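Side-chain contacts in formimidoylglutamase (Bacillus subtilis, PDB 3M1R), which catalyses the manganese-dependent hydrolysis of N-formimidoyl-L-glutamate to L-glutamate and formamide in histidine degradation, as a member of the arginase family: residues D[17-20]-D[21-24]; D[109-112]-D[113-117]; D[136-139]-D[140-144]; D[212-215]-D[216-220]; D[228-231]-D[232-236]. All coordinates share one frame; numbering follows the deposited sequence.

Interaction 1: D[17-20]-D[21-24]; sequences FKDR and DVTK
D19 and V22 are the ends of a type I beta turn on the chain surface, with R20 and D21 at its corners, closed by V22 N donating to D19 O. The donor stands above the carbonyl plane. The D19 side chain folds back over the same turn. Its CB lies 3.5 Å from V22 CG2, and this methyl also reaches CG of the carboxylate at 3.3 Å, the two side chains crossing at about a right angle. With CG anti to the backbone N (chi1 -179°), OD1 is brought in front of the backbone NH of D21: D21 N donates to D19 OD1 at 2.7 Å, nearly along the C-O axis, in the manner of an Asx turn. OD2, the other branch, passes V22 CG2 and leaves the turn to meet R159 and Y200 of a neighbouring subunit. D19 is thus buried although the loop is at the surface, its two oxygens divided between its own turn and the subunit interface. R20 points away from the turn, and its guanidinium pairs with E162 and D163 of the same neighbouring subunit. Within the turn R20 and D21 run side by side with their flat groups 84° apart. Their link is a long salt bridge by charge alone: D21 OD1 lies 3.8 Å from R20 NE, well out of the guanidinium plane.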
# COMPACT_ATOMS: atom_id res chain seq x y z
N PHE D 17 -4.60 -5.50 -25.59
CA PHE D 17 -4.37 -6.65 -26.44
C PHE D 17 -5.67 -7.07 -27.11
O PHE D 17 -6.67 -7.34 -26.44
CB PHE D 17 -3.79 -7.82 -25.65
CG PHE D 17 -3.61 -9.07 -26.47
CD1 PHE D 17 -2.74 -9.08 -27.56
CD2 PHE D 17 -4.30 -10.24 -26.15
CE1 PHE D 17 -2.57 -10.22 -28.32
CE2 PHE D 17 -4.12 -11.39 -26.91
CZ PHE D 17 -3.26 -11.38 -27.99
N LYS D 18 -5.65 -7.12 -28.42
CA LYS D 18 -6.80 -7.56 -29.19
C LYS D 18 -6.60 -9.02 -29.63
O LYS D 18 -5.60 -9.34 -30.27
CB LYS D 18 -7.03 -6.65 -30.40
CG LYS D 18 -8.21 -7.06 -31.31
CD LYS D 18 -9.49 -7.19 -30.48
CE LYS D 18 -10.69 -7.60 -31.34
NZ LYS D 18 -11.86 -8.01 -30.50
N ASP D 19 -7.54 -9.88 -29.25
CA ASP D 19 -7.58 -11.27 -29.72
C ASP D 19 -8.84 -11.50 -30.56
O ASP D 19 -9.97 -11.37 -30.08
CB ASP D 19 -7.49 -12.27 -28.55
CG ASP D 19 -7.48 -13.75 -29.02
OD1 ASP D 19 -8.11 -14.07 -30.05
OD2 ASP D 19 -6.85 -14.60 -28.34
N ARG D 20 -8.64 -11.85 -31.83
CA ARG D 20 -9.74 -11.96 -32.78
C ARG D 20 -10.69 -13.10 -32.45
O ARG D 20 -11.82 -13.14 -32.93
CB ARG D 20 -9.16 -12.17 -34.17
CG ARG D 20 -8.17 -13.31 -34.22
CD ARG D 20 -8.17 -13.98 -35.57
NE ARG D 20 -7.19 -15.07 -35.63
CZ ARG D 20 -5.89 -14.88 -35.76
NH1 ARG D 20 -5.07 -15.92 -35.81
NH2 ARG D 20 -5.40 -13.64 -35.83
N ASP D 21 -10.23 -14.05 -31.65
CA ASP D 21 -11.02 -15.24 -31.33
C ASP D 21 -11.76 -15.04 -30.01
O ASP D 21 -12.48 -15.93 -29.53
CB ASP D 21 -10.11 -16.47 -31.26
CG ASP D 21 -9.55 -16.87 -32.62
OD1 ASP D 21 -8.36 -17.26 -32.69
OD2 ASP D 21 -10.31 -16.79 -33.61
N VAL D 22 -11.59 -13.87 -29.42
CA VAL D 22 -12.21 -13.57 -28.14
C VAL D 22 -13.33 -12.56 -28.28
O VAL D 22 -13.24 -11.62 -29.08
CB VAL D 22 -11.16 -13.04 -27.14
CG1 VAL D 22 -11.79 -12.69 -25.79
CG2 VAL D 22 -10.06 -14.07 -26.98
N THR D 23 -14.40 -12.77 -27.52
CA THR D 23 -15.42 -11.76 -27.38
C THR D 23 -15.59 -11.42 -25.92
O THR D 23 -16.10 -12.23 -25.15
CB THR D 23 -16.79 -12.20 -27.89
OG1 THR D 23 -16.72 -12.44 -29.31
CG2 THR D 23 -17.80 -11.09 -27.63
N LYS D 24 -15.16 -10.21 -25.55
CA LYS D 24 -15.27 -9.71 -24.19
C LYS D 24 -16.41 -8.72 -24.13
O LYS D 24 -16.89 -8.27 -25.17
CB LYS D 24 -13.95 -9.05 -23.77
CG LYS D 24 -12.79 -10.03 -23.76
CD LYS D 24 -11.52 -9.40 -23.27
CE LYS D 24 -11.12 -8.20 -24.14
NZ LYS D 24 -9.95 -7.45 -23.58

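Interaction 2: D[109-112]-D[113-117]; sequences QTMH and ALLSD
H112 and S116, one helical turn apart, meet at both backbone and side chain. S116 OG donates to H112 O at 2.9 Å from above the carbonyl plane, and S116 N donates to the same oxygen at 3.1 Å, so two donors grip one carbonyl. The serine hydroxyl gets there because OG sits beside its own backbone N, anti to the carbonyl carbon (chi1 -56°). S116 OG also lies over one face of the H112 ring, 3.7 Å above its plane and displaced toward the rim, with H112 NE2 3.8 Å away. Were H112 an alanine, the S116 hydroxyl would probably lose the ring face it lies over, and T143 a packing partner. A113 follows directly: its N bonds to Q109 O at 2.9 Å, and its CB rests against that carbonyl oxygen at 3.4 Å. On another side of the helix T110 CG2 and L114 CD2 touch at 3.6 Å, their side chains running the same way. The selenomethionine M111 sets CG 4.1 Å from L115 CD2, the side chains crossing obliquely. All of this belongs to the last turns of helix 100-117. M111 and L115 face strand 121-127 and helix 133-141, the latter through A139, while A113 and L114 pack on Y7 of a neighbouring subunit, so this helix end lies between the sheet side of its own chain and another copy.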
# COMPACT_ATOMS: atom_id res chain seq x y z
N GLN D 109 -35.80 11.18 -11.08
CA GLN D 109 -36.37 11.78 -12.29
C GLN D 109 -35.86 11.12 -13.55
O GLN D 109 -36.61 10.91 -14.50
CB GLN D 109 -36.02 13.26 -12.39
CG GLN D 109 -36.95 14.19 -11.68
CD GLN D 109 -36.53 15.63 -11.89
OE1 GLN D 109 -36.09 16.30 -10.96
NE2 GLN D 109 -36.64 16.10 -13.13
N THR D 110 -34.56 10.83 -13.55
CA THR D 110 -33.92 10.26 -14.72
C THR D 110 -34.45 8.86 -14.90
O THR D 110 -34.87 8.47 -15.99
CB THR D 110 -32.40 10.22 -14.55
OG1 THR D 110 -31.90 11.56 -14.43
CG2 THR D 110 -31.73 9.54 -15.73
N MSE D 111 -34.45 8.12 -13.80
CA MSE D 111 -34.92 6.75 -13.77
C MSE D 111 -36.38 6.69 -14.24
O MSE D 111 -36.76 5.83 -15.03
CB MSE D 111 -34.79 6.23 -12.34
CG MSE D 111 -34.36 4.79 -12.21
SE MSE D 111 -32.52 4.47 -12.72
CE MSE D 111 -32.64 2.55 -12.96
N HIS D 112 -37.19 7.61 -13.74
CA HIS D 112 -38.59 7.64 -14.10
C HIS D 112 -38.77 7.93 -15.59
O HIS D 112 -39.44 7.19 -16.29
CB HIS D 112 -39.37 8.66 -13.27
CG HIS D 112 -40.84 8.71 -13.59
ND1 HIS D 112 -41.77 7.95 -12.93
CD2 HIS D 112 -41.52 9.43 -14.51
CE1 HIS D 112 -42.98 8.20 -13.42
NE2 HIS D 112 -42.85 9.09 -14.38
N ALA D 113 -38.16 9.01 -16.06
CA ALA D 113 -38.25 9.36 -17.47
C ALA D 113 -37.79 8.19 -18.34
O ALA D 113 -38.47 7.81 -19.30
CB ALA D 113 -37.43 10.61 -17.77
N LEU D 114 -36.64 7.61 -17.99
CA LEU D 114 -36.04 6.51 -18.74
C LEU D 114 -36.95 5.27 -18.83
O LEU D 114 -37.15 4.74 -19.92
CB LEU D 114 -34.70 6.12 -18.11
CG LEU D 114 -33.40 6.36 -18.87
CD1 LEU D 114 -33.56 7.34 -20.00
CD2 LEU D 114 -32.28 6.79 -17.91
N LEU D 115 -37.47 4.82 -17.69
CA LEU D 115 -38.36 3.66 -17.66
C LEU D 115 -39.60 3.91 -18.51
O LEU D 115 -40.07 3.02 -19.23
CB LEU D 115 -38.81 3.36 -16.23
CG LEU D 115 -38.09 2.33 -15.33
CD1 LEU D 115 -36.99 1.59 -16.05
CD2 LEU D 115 -37.58 2.98 -14.05
N SER D 116 -40.14 5.12 -18.42
CA SER D 116 -41.37 5.45 -19.12
C SER D 116 -41.11 5.53 -20.61
O SER D 116 -41.81 4.91 -21.40
CB SER D 116 -41.93 6.78 -18.61
OG SER D 116 -42.14 6.73 -17.21
N ASP D 117 -40.07 6.27 -21.00
CA ASP D 117 -39.75 6.41 -22.41
C ASP D 117 -39.39 5.09 -23.08
O ASP D 117 -39.69 4.89 -24.25
CB ASP D 117 -38.64 7.43 -22.61
CG ASP D 117 -39.11 8.85 -22.38
OD1 ASP D 117 -40.34 9.05 -22.24
OD2 ASP D 117 -38.26 9.77 -22.34

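Interaction 3: D[136-139]-D[140-144]; sequences TIKA and IAQTK
K138 lays its CG against the flat amide of Q142 one turn further on, 3.8 Å from both CD and NE2 of the glutamine. The lysine CG is anti to the backbone N (chi1 179°), which brings the aliphatic chain up to the glutamine, the two side chains passing at a slant. Beyond this overlap the lysine tip belongs to other partners: NZ bonds to Y134 OH, and the ammonium makes a cation-pi contact with F108 of helix 100-117, a residue Q142 also touches. The glutamine CB and CG both rest on K138 O, 3.3 Å away, the carbonyl that receives Q142 N. This is where helix 133-141 of the arginase fold runs out, Q142 being the first residue to leave helical backbone angles. In the turn before, A141 N meets I137 O at 2.7 Å. T143 OG1 donates to A139 O at 2.8 Å, tilted 22° from the carbonyl plane. I140 O accepts from the amides of T143 and K144 together. I137 and I140 face F241 of strand 239-245. The chemistry is mixed: a hydroxyl answers a carbonyl at the helix end, and a lysine stem contributes apolar cover while its charge is engaged by an aromatic ring and a phenol oxygen.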
# COMPACT_ATOMS: atom_id res chain seq x y z
N THR D 136 -34.19 4.63 -6.79
CA THR D 136 -34.29 3.69 -7.91
C THR D 136 -35.58 2.88 -7.81
O THR D 136 -36.36 2.85 -8.75
CB THR D 136 -33.09 2.74 -7.94
OG1 THR D 136 -32.85 2.26 -6.62
CG2 THR D 136 -31.87 3.47 -8.42
N ILE D 137 -35.79 2.24 -6.66
CA ILE D 137 -37.00 1.48 -6.39
C ILE D 137 -38.28 2.30 -6.53
O ILE D 137 -39.25 1.84 -7.13
CB ILE D 137 -36.93 0.82 -5.02
CG1 ILE D 137 -35.83 -0.24 -5.03
CG2 ILE D 137 -38.24 0.19 -4.67
CD1 ILE D 137 -35.55 -0.86 -3.68
N LYS D 138 -38.30 3.50 -5.99
CA LYS D 138 -39.46 4.37 -6.14
C LYS D 138 -39.81 4.58 -7.62
O LYS D 138 -40.98 4.65 -7.98
CB LYS D 138 -39.20 5.71 -5.47
CG LYS D 138 -40.31 6.75 -5.56
CD LYS D 138 -39.97 7.91 -4.61
CE LYS D 138 -40.45 9.26 -5.13
NZ LYS D 138 -39.65 10.37 -4.52
N ALA D 139 -38.80 4.70 -8.47
CA ALA D 139 -39.02 4.89 -9.90
C ALA D 139 -39.59 3.62 -10.49
O ALA D 139 -40.54 3.66 -11.26
CB ALA D 139 -37.72 5.25 -10.60
N ILE D 140 -39.02 2.48 -10.12
CA ILE D 140 -39.57 1.20 -10.55
C ILE D 140 -41.02 1.12 -10.12
O ILE D 140 -41.91 0.94 -10.94
CB ILE D 140 -38.82 0.02 -9.94
CG1 ILE D 140 -37.38 -0.05 -10.45
CG2 ILE D 140 -39.55 -1.28 -10.21
CD1 ILE D 140 -37.27 -0.16 -11.94
N ALA D 141 -41.25 1.28 -8.82
CA ALA D 141 -42.59 1.14 -8.25
C ALA D 141 -43.61 2.05 -8.90
O ALA D 141 -44.76 1.66 -9.13
CB ALA D 141 -42.57 1.37 -6.76
N GLN D 142 -43.21 3.28 -9.20
CA GLN D 142 -44.19 4.23 -9.71
C GLN D 142 -44.22 4.32 -11.23
O GLN D 142 -44.87 5.19 -11.79
CB GLN D 142 -43.96 5.61 -9.11
CG GLN D 142 -44.12 5.66 -7.61
CD GLN D 142 -43.81 7.03 -7.08
OE1 GLN D 142 -43.32 7.89 -7.82
NE2 GLN D 142 -44.08 7.25 -5.80
N THR D 143 -43.51 3.41 -11.89
CA THR D 143 -43.55 3.36 -13.35
C THR D 143 -43.99 1.98 -13.80
O THR D 143 -44.57 1.82 -14.87
CB THR D 143 -42.17 3.69 -13.96
OG1 THR D 143 -41.69 4.93 -13.42
CG2 THR D 143 -42.29 3.83 -15.46
N LYS D 144 -43.73 0.98 -12.97
CA LYS D 144 -43.99 -0.41 -13.35
C LYS D 144 -45.23 -0.97 -12.67
O LYS D 144 -46.10 -1.55 -13.32
CB LYS D 144 -42.77 -1.26 -13.04
CG LYS D 144 -41.56 -0.93 -13.91
CD LYS D 144 -41.89 -1.13 -15.39
CE LYS D 144 -40.72 -0.78 -16.28
NZ LYS D 144 -41.07 -0.85 -17.73

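Interaction 4: D[212-215]-D[216-220]; sequences HTMD and MIREK
T213, the last residue of strand 210-213 at the edge of the parallel sheet within this chain, caps helix 214-220: M216 N donates to T213 OG1 at 3.1 Å with an N-H...O angle of 164°. The hydroxyl lies between the backbone N and the carbonyl carbon of T213 (chi1 68°), the setting that turns it toward the start of the helix, whose first amides have no carbonyl of a preceding helical turn to bond to. T213 O is taken as well, by I217 N at 3.0 Å, and I217 CG1 leans on it at 3.2 Å. M214 O accepts from R218 N, while D215 O accepts from E219 N and, weakly, from R218 N. The selenomethionine M216 wraps round the cap, with CG 3.4 Å from T213 OG1 and its methyl CE 3.5 Å from H212 ND1. R218 runs alongside M214, the other selenomethionine, whose CE sits 3.6 Å above one face of the guanidinium, near its rim. The guanidinium charge is answered by E269, a salt bridge through NH1. D215 and E219 bring like charges together: OD2 and OE2 are 3.8 Å apart, the carboxylate planes 58° from each other, and E77 of a neighbouring subunit brings a third acid close to D215. M216 N is satisfied by the threonine hydroxyl, and I217 N, R218 N and E219 N by backbone carbonyls, whereas the clustered acids would probably raise one another's proton affinity.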
# COMPACT_ATOMS: atom_id res chain seq x y z
N HIS D 212 -34.38 -13.21 6.46
CA HIS D 212 -33.64 -14.46 6.43
C HIS D 212 -32.18 -14.25 6.84
O HIS D 212 -31.37 -13.76 6.05
CB HIS D 212 -33.74 -15.09 5.05
CG HIS D 212 -35.16 -15.35 4.64
ND1 HIS D 212 -35.74 -16.59 4.71
CD2 HIS D 212 -36.12 -14.50 4.21
CE1 HIS D 212 -37.00 -16.51 4.33
NE2 HIS D 212 -37.26 -15.25 4.02
N THR D 213 -31.87 -14.61 8.08
CA THR D 213 -30.53 -14.43 8.61
C THR D 213 -29.51 -15.34 7.93
O THR D 213 -29.87 -16.26 7.18
CB THR D 213 -30.49 -14.67 10.13
OG1 THR D 213 -30.72 -16.06 10.39
CG2 THR D 213 -31.56 -13.84 10.82
N MSE D 214 -28.24 -15.05 8.17
CA MSE D 214 -27.14 -15.88 7.72
C MSE D 214 -27.27 -17.25 8.37
O MSE D 214 -26.89 -18.26 7.78
CB MSE D 214 -25.80 -15.25 8.12
CG MSE D 214 -25.34 -14.13 7.17
SE MSE D 214 -25.19 -14.70 5.30
CE MSE D 214 -24.12 -16.31 5.54
N ASP D 215 -27.80 -17.26 9.60
CA ASP D 215 -27.93 -18.50 10.36
C ASP D 215 -28.92 -19.41 9.65
O ASP D 215 -28.66 -20.60 9.45
CB ASP D 215 -28.41 -18.21 11.79
CG ASP D 215 -27.74 -19.11 12.84
OD1 ASP D 215 -26.68 -18.71 13.36
OD2 ASP D 215 -28.29 -20.19 13.15
N MSE D 216 -30.07 -18.84 9.28
CA MSE D 216 -31.12 -19.59 8.58
C MSE D 216 -30.62 -20.06 7.22
O MSE D 216 -30.86 -21.20 6.83
CB MSE D 216 -32.37 -18.72 8.40
CG MSE D 216 -33.10 -18.41 9.71
SE MSE D 216 -34.25 -16.83 9.57
CE MSE D 216 -35.39 -17.42 8.11
N ILE D 217 -29.93 -19.17 6.51
CA ILE D 217 -29.43 -19.45 5.18
C ILE D 217 -28.40 -20.57 5.23
O ILE D 217 -28.33 -21.41 4.34
CB ILE D 217 -28.81 -18.17 4.55
CG1 ILE D 217 -29.92 -17.20 4.17
CG2 ILE D 217 -27.98 -18.49 3.33
CD1 ILE D 217 -29.42 -15.81 3.88
N ARG D 218 -27.61 -20.60 6.30
CA ARG D 218 -26.56 -21.61 6.42
C ARG D 218 -27.11 -23.00 6.72
O ARG D 218 -26.56 -23.99 6.25
CB ARG D 218 -25.54 -21.20 7.47
CG ARG D 218 -24.54 -20.16 6.97
CD ARG D 218 -23.36 -20.81 6.28
NE ARG D 218 -22.56 -19.85 5.52
CZ ARG D 218 -22.79 -19.57 4.25
NH1 ARG D 218 -23.79 -20.16 3.61
NH2 ARG D 218 -22.03 -18.69 3.61
N GLU D 219 -28.18 -23.08 7.49
CA GLU D 219 -28.76 -24.39 7.75
C GLU D 219 -29.67 -24.85 6.61
O GLU D 219 -29.70 -26.03 6.29
CB GLU D 219 -29.48 -24.44 9.09
CG GLU D 219 -30.44 -23.30 9.36
CD GLU D 219 -31.09 -23.40 10.73
OE1 GLU D 219 -32.19 -24.00 10.81
OE2 GLU D 219 -30.50 -22.89 11.72
N LYS D 220 -30.38 -23.91 5.99
CA LYS D 220 -31.37 -24.25 4.97
C LYS D 220 -30.78 -24.17 3.56
O LYS D 220 -31.24 -24.86 2.64
CB LYS D 220 -32.60 -23.35 5.12
CG LYS D 220 -33.71 -23.58 4.11
CD LYS D 220 -34.74 -24.58 4.61
CE LYS D 220 -35.57 -24.02 5.76
NZ LYS D 220 -36.42 -22.88 5.33

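Interaction 5: D[228-231]-D[232-236]; sequences EILP and VVQDK
This is an i to i+4 contact in the C-terminal half of helix 222-234, which lies against strands 147-152, 186-191 and 210-213 of the parallel sheet. L230 and Q234 carry it. L230 CG meets Q234 CG at 3.8 Å, and L230 CD2 comes within 4.1 Å of Q234 OE1. Q234 bends at chi2 (-132°), which brings OE1 back toward the leucine, while L230 and Q234 both pack on Q280. Q234 N also bonds to L230 O at 2.8 Å. With an alanine at L230, the Q234 chain would probably lose its apolar support, leaving its amide freer to turn, and a gap would open toward I150 of the sheet. The turn around P231 is less regular: the proline has no N-H to give to the turn before, so the helix kinks, and the bonds from V232 N and V233 N to I229 O are weak. I229 and V233 make a loose apolar contact, CG1 to CG2 at 4.4 Å, on the side facing I187. The arrangement is that of a proline-kinked helix packed on the parallel sheet of the three-layer alpha-beta-alpha arginase fold.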
# COMPACT_ATOMS: atom_id res chain seq x y z
N GLU D 228 -38.35 -21.18 -1.04
CA GLU D 228 -39.33 -21.23 0.03
C GLU D 228 -40.11 -19.92 0.14
O GLU D 228 -41.30 -19.93 0.44
CB GLU D 228 -38.61 -21.54 1.36
CG GLU D 228 -39.51 -22.06 2.47
CD GLU D 228 -38.75 -22.86 3.52
OE1 GLU D 228 -39.09 -22.75 4.72
OE2 GLU D 228 -37.80 -23.59 3.15
N ILE D 229 -39.46 -18.79 -0.13
CA ILE D 229 -40.10 -17.49 0.07
C ILE D 229 -40.53 -16.75 -1.20
O ILE D 229 -41.52 -16.02 -1.19
CB ILE D 229 -39.18 -16.54 0.88
CG1 ILE D 229 -39.99 -15.35 1.41
CG2 ILE D 229 -38.02 -16.06 0.02
CD1 ILE D 229 -41.29 -15.75 2.05
N LEU D 230 -39.79 -16.91 -2.29
CA LEU D 230 -40.06 -16.10 -3.47
C LEU D 230 -41.46 -16.33 -4.07
O LEU D 230 -42.18 -15.37 -4.39
CB LEU D 230 -38.97 -16.26 -4.53
CG LEU D 230 -39.10 -15.32 -5.73
CD1 LEU D 230 -39.16 -13.88 -5.26
CD2 LEU D 230 -37.95 -15.51 -6.71
N PRO D 231 -41.86 -17.61 -4.23
CA PRO D 231 -43.19 -17.92 -4.79
C PRO D 231 -44.31 -17.20 -4.07
O PRO D 231 -45.24 -16.72 -4.72
CB PRO D 231 -43.30 -19.42 -4.57
CG PRO D 231 -41.90 -19.90 -4.73
CD PRO D 231 -41.05 -18.83 -4.07
N VAL D 232 -44.25 -17.13 -2.75
CA VAL D 232 -45.31 -16.49 -1.99
C VAL D 232 -45.38 -15.01 -2.35
O VAL D 232 -46.46 -14.45 -2.52
CB VAL D 232 -45.07 -16.61 -0.48
CG1 VAL D 232 -46.33 -16.21 0.27
CG2 VAL D 232 -44.65 -18.02 -0.13
N VAL D 233 -44.21 -14.39 -2.48
CA VAL D 233 -44.13 -12.96 -2.73
C VAL D 233 -44.52 -12.58 -4.16
O VAL D 233 -45.20 -11.58 -4.38
CB VAL D 233 -42.72 -12.44 -2.39
CG1 VAL D 233 -42.56 -11.01 -2.86
CG2 VAL D 233 -42.48 -12.54 -0.88
N GLN D 234 -44.07 -13.40 -5.12
CA GLN D 234 -44.42 -13.22 -6.53
C GLN D 234 -45.93 -13.21 -6.75
O GLN D 234 -46.43 -12.57 -7.68
CB GLN D 234 -43.83 -14.35 -7.38
CG GLN D 234 -42.31 -14.36 -7.46
CD GLN D 234 -41.80 -14.51 -8.88
OE1 GLN D 234 -41.18 -15.51 -9.23
NE2 GLN D 234 -42.05 -13.50 -9.72
N ASP D 235 -46.64 -13.93 -5.88
CA ASP D 235 -48.09 -14.09 -6.00
C ASP D 235 -48.82 -12.82 -5.58
O ASP D 235 -49.99 -12.64 -5.88
CB ASP D 235 -48.58 -15.27 -5.15
CG ASP D 235 -48.41 -16.61 -5.84
OD1 ASP D 235 -48.01 -16.64 -7.03
OD2 ASP D 235 -48.69 -17.65 -5.20
N LYS D 236 -48.11 -11.95 -4.86
CA LYS D 236 -48.72 -10.71 -4.37
C LYS D 236 -48.20 -9.50 -5.14
O LYS D 236 -48.54 -8.36 -4.79
CB LYS D 236 -48.41 -10.50 -2.89
CG LYS D 236 -48.77 -11.65 -1.98
CD LYS D 236 -48.35 -11.33 -0.55
CE LYS D 236 -48.48 -12.53 0.37
NZ LYS D 236 -47.91 -12.25 1.73

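Overall arrangement
From the N terminus, interaction 1 closes a turn before strand 29-31, an outermost strand of the parallel sheet, and against a neighbouring subunit. Interaction 2 lies within a helix, 3 and 5 run over helix ends, and 4 passes from a strand into a helix. Each closes before the next begins, and none nest or cross. Interactions 2 and 3 touch, centres 9 Å apart: H112 and S116 of helix 100-117 meet T143, and M111 meets A139, tying two helix ends together. Between interactions 4 and 5 the K220 to E228 salt bridge joins successive helices, and H212 of strand 210-213 packs on I229. Interaction 1 stands apart, its centre 35 Å or more from the other four.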